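Local coordinates for protein endoglucanase (Clostridium thermocellum, PDB 2YIK) that probably hydrolyses internal beta-1,4-glucosidic bonds of cellulose, as a family 9 glycoside hydrolase, at residues Trp68-Leu79 / Pro197-Phe208. Residues are numbered along the deposited sequence; the frame is centred on the assembly and turned at random.
With ZN (zinc ion), chain E.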
loop_
_atom_site.group_PDB
_atom_site.type_symbol
_atom_site.label_atom_id
_atom_site.label_comp_id
_atom_site.label_asym_id
_atom_site.label_seq_id
_atom_site.Cartn_x
_atom_site.Cartn_y
_atom_site.Cartn_z
ATOM N N TRP A 68 -21.169 4.584 9.640
ATOM C CA TRP A 68 -21.335 5.836 8.917
ATOM C C TRP A 68 -20.826 5.809 7.475
ATOM O O TRP A 68 -20.779 6.848 6.808
ATOM C CB TRP A 68 -20.686 6.989 9.682
ATOM C CG TRP A 68 -19.307 6.709 10.162
ATOM C CD1 TRP A 68 -18.956 6.081 11.318
ATOM C CD2 TRP A 68 -18.085 7.108 9.527
ATOM N NE1 TRP A 68 -17.586 6.064 11.448
ATOM C CE2 TRP A 68 -17.031 6.676 10.362
ATOM C CE3 TRP A 68 -17.783 7.765 8.330
ATOM C CZ2 TRP A 68 -15.686 6.917 10.046
ATOM C CZ3 TRP A 68 -16.447 8.001 8.016
ATOM C CH2 TRP A 68 -15.414 7.567 8.868
ATOM N N ARG A 69 -20.435 4.629 6.997
ATOM C CA ARG A 69 -19.991 4.485 5.605
ATOM C C ARG A 69 -20.971 3.577 4.851
ATOM O O ARG A 69 -21.309 2.490 5.317
ATOM C CB ARG A 69 -18.587 3.872 5.509
ATOM C CG ARG A 69 -17.412 4.821 5.787
ATOM C CD ARG A 69 -17.483 6.091 4.950
ATOM N NE ARG A 69 -18.074 5.873 3.630
ATOM C CZ ARG A 69 -17.474 5.267 2.609
ATOM N NH1 ARG A 69 -16.236 4.804 2.735
ATOM N NH2 ARG A 69 -18.124 5.117 1.459
ATOM N N GLY A 70 -21.443 4.040 3.698
ATOM C CA GLY A 70 -22.355 3.245 2.884
ATOM C C GLY A 70 -21.826 3.215 1.459
ATOM O O GLY A 70 -20.802 3.840 1.170
ATOM N N ASP A 71 -22.509 2.507 0.562
ATOM C CA ASP A 71 -22.084 2.424 -0.834
ATOM C C ASP A 71 -21.891 3.816 -1.417
ATOM O O ASP A 71 -22.667 4.726 -1.133
ATOM C CB ASP A 71 -23.121 1.670 -1.677
ATOM C CG ASP A 71 -23.234 0.212 -1.296
ATOM O OD1 ASP A 71 -22.374 -0.271 -0.540
ATOM O OD2 ASP A 71 -24.179 -0.462 -1.761
ATOM N N CYS A 72 -20.861 3.978 -2.241
ATOM C CA CYS A 72 -20.582 5.276 -2.844
ATOM C C CYS A 72 -20.065 5.139 -4.268
ATOM O O CYS A 72 -19.555 4.086 -4.649
ATOM C CB CYS A 72 -19.546 6.029 -2.010
ATOM S SG CYS A 72 -18.032 5.077 -1.751
ATOM N N HIS A 73 -20.179 6.225 -5.030
ATOM C CA HIS A 73 -19.741 6.265 -6.421
ATOM C C HIS A 73 -20.146 4.975 -7.118
ATOM O O HIS A 73 -19.376 4.399 -7.891
ATOM C CB HIS A 73 -18.225 6.463 -6.493
ATOM C CG HIS A 73 -17.734 7.594 -5.643
ATOM N ND1 HIS A 73 -17.121 7.403 -4.425
ATOM C CD2 HIS A 73 -17.842 8.937 -5.802
ATOM C CE1 HIS A 73 -16.875 8.575 -3.867
ATOM N NE2 HIS A 73 -17.304 9.521 -4.682
ATOM N N VAL A 74 -21.369 4.524 -6.843
ATOM C CA VAL A 74 -21.847 3.292 -7.444
ATOM C C VAL A 74 -21.936 3.388 -8.966
ATOM O O VAL A 74 -22.003 2.367 -9.645
ATOM C CB VAL A 74 -23.209 2.848 -6.839
ATOM C CG1 VAL A 74 -23.056 2.640 -5.331
ATOM C CG2 VAL A 74 -24.292 3.882 -7.136
ATOM N N TYR A 75 -21.920 4.598 -9.518
ATOM C CA TYR A 75 -21.965 4.713 -10.970
ATOM C C TYR A 75 -20.652 4.230 -11.594
ATOM O O TYR A 75 -20.566 4.060 -12.812
ATOM C CB TYR A 75 -22.290 6.148 -11.428
ATOM C CG TYR A 75 -21.545 7.264 -10.734
ATOM C CD1 TYR A 75 -21.919 7.689 -9.458
ATOM C CD2 TYR A 75 -20.502 7.941 -11.375
ATOM C CE1 TYR A 75 -21.279 8.770 -8.838
ATOM C CE2 TYR A 75 -19.855 9.018 -10.768
ATOM C CZ TYR A 75 -20.252 9.430 -9.501
ATOM O OH TYR A 75 -19.645 10.516 -8.909
ATOM N N ASP A 76 -19.637 4.011 -10.750
ATOM C CA ASP A 76 -18.337 3.495 -11.197
ATOM C C ASP A 76 -18.585 2.107 -11.782
ATOM O O ASP A 76 -17.863 1.653 -12.673
ATOM C CB ASP A 76 -17.361 3.303 -10.022
ATOM C CG ASP A 76 -16.779 4.604 -9.491
ATOM O OD1 ASP A 76 -16.984 5.675 -10.103
ATOM O OD2 ASP A 76 -16.093 4.535 -8.444
ATOM N N ALA A 77 -19.605 1.438 -11.249
ATOM C CA ALA A 77 -19.958 0.089 -11.676
ATOM C C ALA A 77 -20.616 0.040 -13.054
ATOM O O ALA A 77 -20.813 -1.035 -13.612
ATOM C CB ALA A 77 -20.865 -0.567 -10.633
ATOM N N ARG A 78 -20.945 1.208 -13.593
ATOM C CA ARG A 78 -21.568 1.305 -14.905
ATOM C C ARG A 78 -20.889 2.391 -15.716
ATOM O O ARG A 78 -21.562 3.230 -16.316
ATOM C CB ARG A 78 -23.051 1.662 -14.786
ATOM C CG ARG A 78 -23.938 0.643 -14.103
ATOM C CD ARG A 78 -24.901 1.407 -13.200
ATOM N NE ARG A 78 -24.975 2.823 -13.589
ATOM C CZ ARG A 78 -25.364 3.812 -12.785
ATOM N NH1 ARG A 78 -25.720 3.550 -11.531
ATOM N NH2 ARG A 78 -25.378 5.071 -13.230
ATOM N N LEU A 79 -19.559 2.394 -15.721
ATOM C CA LEU A 79 -18.805 3.388 -16.482
ATOM C C LEU A 79 -19.048 3.189 -17.980
ATOM O O LEU A 79 -18.882 2.081 -18.488
ATOM C CB LEU A 79 -17.312 3.237 -16.204
ATOM C CG LEU A 79 -16.408 4.230 -16.938
ATOM C CD1 LEU A 79 -16.656 5.624 -16.403
ATOM C CD2 LEU A 79 -14.954 3.852 -16.748
ATOM N N PRO A 197 -18.899 10.753 0.623
ATOM C CA PRO A 197 -18.772 10.035 -0.654
ATOM C C PRO A 197 -20.086 9.431 -1.171
ATOM O O PRO A 197 -20.265 9.271 -2.381
ATOM C CB PRO A 197 -17.705 8.980 -0.353
ATOM C CG PRO A 197 -17.884 8.716 1.118
ATOM C CD PRO A 197 -18.094 10.110 1.678
ATOM N N GLU A 198 -20.997 9.109 -0.251
ATOM C CA GLU A 198 -22.292 8.533 -0.608
ATOM C C GLU A 198 -23.153 9.483 -1.451
ATOM O O GLU A 198 -24.012 9.036 -2.213
ATOM C CB GLU A 198 -23.076 8.148 0.653
ATOM C CG GLU A 198 -22.450 7.029 1.508
ATOM C CD GLU A 198 -21.275 7.492 2.373
ATOM O OE1 GLU A 198 -21.048 8.713 2.498
ATOM O OE2 GLU A 198 -20.582 6.624 2.946
ATOM N N ASN A 199 -22.924 10.788 -1.325
ATOM C CA ASN A 199 -23.713 11.769 -2.075
ATOM C C ASN A 199 -23.012 12.369 -3.288
ATOM O O ASN A 199 -23.577 13.223 -3.973
ATOM C CB ASN A 199 -24.178 12.893 -1.139
ATOM C CG ASN A 199 -24.968 12.365 0.043
ATOM O OD1 ASN A 199 -25.761 11.431 -0.107
ATOM N ND2 ASN A 199 -24.768 12.959 1.224
ATOM N N ASP A 200 -21.788 11.924 -3.563
ATOM C CA ASP A 200 -21.039 12.439 -4.711
ATOM C C ASP A 200 -21.708 12.070 -6.027
ATOM O O ASP A 200 -22.262 10.983 -6.156
ATOM C CB ASP A 200 -19.620 11.863 -4.744
ATOM C CG ASP A 200 -18.681 12.534 -3.771
ATOM O OD1 ASP A 200 -19.059 13.553 -3.159
ATOM O OD2 ASP A 200 -17.545 12.039 -3.628
ATOM N N THR A 201 -21.649 12.961 -7.013
ATOM C CA THR A 201 -22.224 12.651 -8.318
ATOM C C THR A 201 -21.336 13.174 -9.440
ATOM O O THR A 201 -21.661 13.004 -10.613
ATOM C CB THR A 201 -23.634 13.265 -8.508
ATOM O OG1 THR A 201 -23.543 14.691 -8.438
ATOM C CG2 THR A 201 -24.593 12.768 -7.431
ATOM N N MET A 202 -20.204 13.785 -9.087
ATOM C CA MET A 202 -19.310 14.352 -10.096
ATOM C C MET A 202 -18.683 13.322 -11.034
ATOM O O MET A 202 -18.649 12.124 -10.739
ATOM C CB MET A 202 -18.200 15.195 -9.439
ATOM C CG MET A 202 -16.977 14.418 -8.931
ATOM S SD MET A 202 -17.262 13.371 -7.477
ATOM C CE MET A 202 -16.990 14.578 -6.162
ATOM N N PHE A 203 -18.196 13.812 -12.171
ATOM C CA PHE A 203 -17.563 12.990 -13.202
ATOM C C PHE A 203 -16.336 12.223 -12.689
ATOM O O PHE A 203 -15.413 12.807 -12.119
ATOM C CB PHE A 203 -17.181 13.898 -14.381
ATOM C CG PHE A 203 -16.452 13.202 -15.503
ATOM C CD1 PHE A 203 -16.943 12.022 -16.066
ATOM C CD2 PHE A 203 -15.304 13.775 -16.046
ATOM C CE1 PHE A 203 -16.294 11.427 -17.160
ATOM C CE2 PHE A 203 -14.651 13.194 -17.129
ATOM C CZ PHE A 203 -15.147 12.019 -17.692
ATOM N N ARG A 204 -16.340 10.907 -12.896
ATOM C CA ARG A 204 -15.239 10.046 -12.473
ATOM C C ARG A 204 -14.767 9.192 -13.645
ATOM O O ARG A 204 -15.243 8.076 -13.858
ATOM C CB ARG A 204 -15.675 9.159 -11.308
ATOM C CG ARG A 204 -15.756 9.898 -9.978
ATOM C CD ARG A 204 -16.569 9.122 -8.957
ATOM N NE ARG A 204 -15.921 7.893 -8.505
ATOM C CZ ARG A 204 -14.925 7.839 -7.625
ATOM N NH1 ARG A 204 -14.449 8.955 -7.090
ATOM N NH2 ARG A 204 -14.409 6.666 -7.274
ATOM N N ARG A 205 -13.822 9.741 -14.398
ATOM C CA ARG A 205 -13.267 9.078 -15.564
ATOM C C ARG A 205 -12.502 7.817 -15.178
ATOM O O ARG A 205 -11.923 7.732 -14.089
ATOM C CB ARG A 205 -12.332 10.037 -16.306
ATOM C CG ARG A 205 -12.005 9.606 -17.720
ATOM C CD ARG A 205 -11.149 10.633 -18.436
ATOM N NE ARG A 205 -11.113 10.368 -19.872
ATOM C CZ ARG A 205 -10.189 10.837 -20.702
ATOM N NH1 ARG A 205 -9.204 11.603 -20.247
ATOM N NH2 ARG A 205 -10.248 10.527 -21.985
ATOM N N GLY A 206 -12.529 6.831 -16.071
ATOM C CA GLY A 206 -11.800 5.601 -15.841
ATOM C C GLY A 206 -10.544 5.684 -16.693
ATOM O O GLY A 206 -10.630 5.936 -17.894
ATOM N N TRP A 207 -9.375 5.502 -16.091
ATOM C CA TRP A 207 -8.133 5.575 -16.851
ATOM C C TRP A 207 -7.578 4.157 -16.968
ATOM O O TRP A 207 -7.494 3.415 -15.980
ATOM C CB TRP A 207 -7.144 6.536 -16.171
ATOM C CG TRP A 207 -7.772 7.872 -15.767
ATOM C CD1 TRP A 207 -8.659 8.082 -14.750
ATOM C CD2 TRP A 207 -7.536 9.164 -16.360
ATOM N NE1 TRP A 207 -8.988 9.415 -14.666
ATOM C CE2 TRP A 207 -8.314 10.101 -15.639
ATOM C CE3 TRP A 207 -6.747 9.616 -17.422
ATOM C CZ2 TRP A 207 -8.322 11.470 -15.950
ATOM C CZ3 TRP A 207 -6.756 10.983 -17.732
ATOM C CH2 TRP A 207 -7.539 11.889 -16.995
ATOM N N PHE A 208 -7.209 3.787 -18.190
ATOM C CA PHE A 208 -6.744 2.438 -18.478
ATOM C C PHE A 208 -5.357 2.336 -19.078
ATOM O O PHE A 208 -4.965 3.175 -19.885
ATOM C CB PHE A 208 -7.706 1.753 -19.466
ATOM C CG PHE A 208 -9.113 1.591 -18.957
ATOM C CD1 PHE A 208 -9.925 2.697 -18.727
ATOM C CD2 PHE A 208 -9.636 0.320 -18.721
ATOM C CE1 PHE A 208 -11.229 2.543 -18.267
ATOM C CE2 PHE A 208 -10.938 0.158 -18.262
ATOM C CZ PHE A 208 -11.735 1.270 -18.036
HETATM ZN ZN ZN E . -16.438 5.849 -3.252
HETATM O O HOH W 1 -19.922 8.866 5.077
HETATM O O HOH W 2 -21.600 8.808 -4.763
HETATM O O HOH W 3 -17.309 6.548 -12.765
#
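R69 forms a salt bridge with E198: R69 NE lies 2.7 Å from E198 OE2, which sits in the guanidinium plane. The bond is nearly straight, at 169°. The backbone N of G70 reaches E198 OE2 at 2.8 Å, from the opposite face of the carboxylate. P197 CG rests over one face of the R69 guanidinium. C72 turns CB toward P197, and C72 SG binds the zinc ion at 2.3 Å. H73 binds the zinc through ND1, and C56 and H115 complete this Cys2His2 site in the family 9 catalytic domain. H73 NE2 donates to D200 OD2, a His-carboxylate hydrogen bond, though the place of OD2 is doubtful. The R204 guanidinium stacks flat on one ring face of H73, with centres 3.7 Å apart. Y75 CG lies between the backbone N and the carbonyl carbon (chi1 45°), which carries the ring over to 200-204. Y75 OH donates to M202 O at 2.6 Å, in the carbonyl plane and on a lone pair. D76 meets R204 side-on, nearly coplanar. R204 NE donates to D76 OD1 at 2.9 Å, and R204 NH2 to D76 OD2, both on syn lone pairs. This pair, with the bond from R204 NH1 to H120 O, holds the guanidinium flat on H73. L79 CD2 packs on G206 CA and the F208 ring edge.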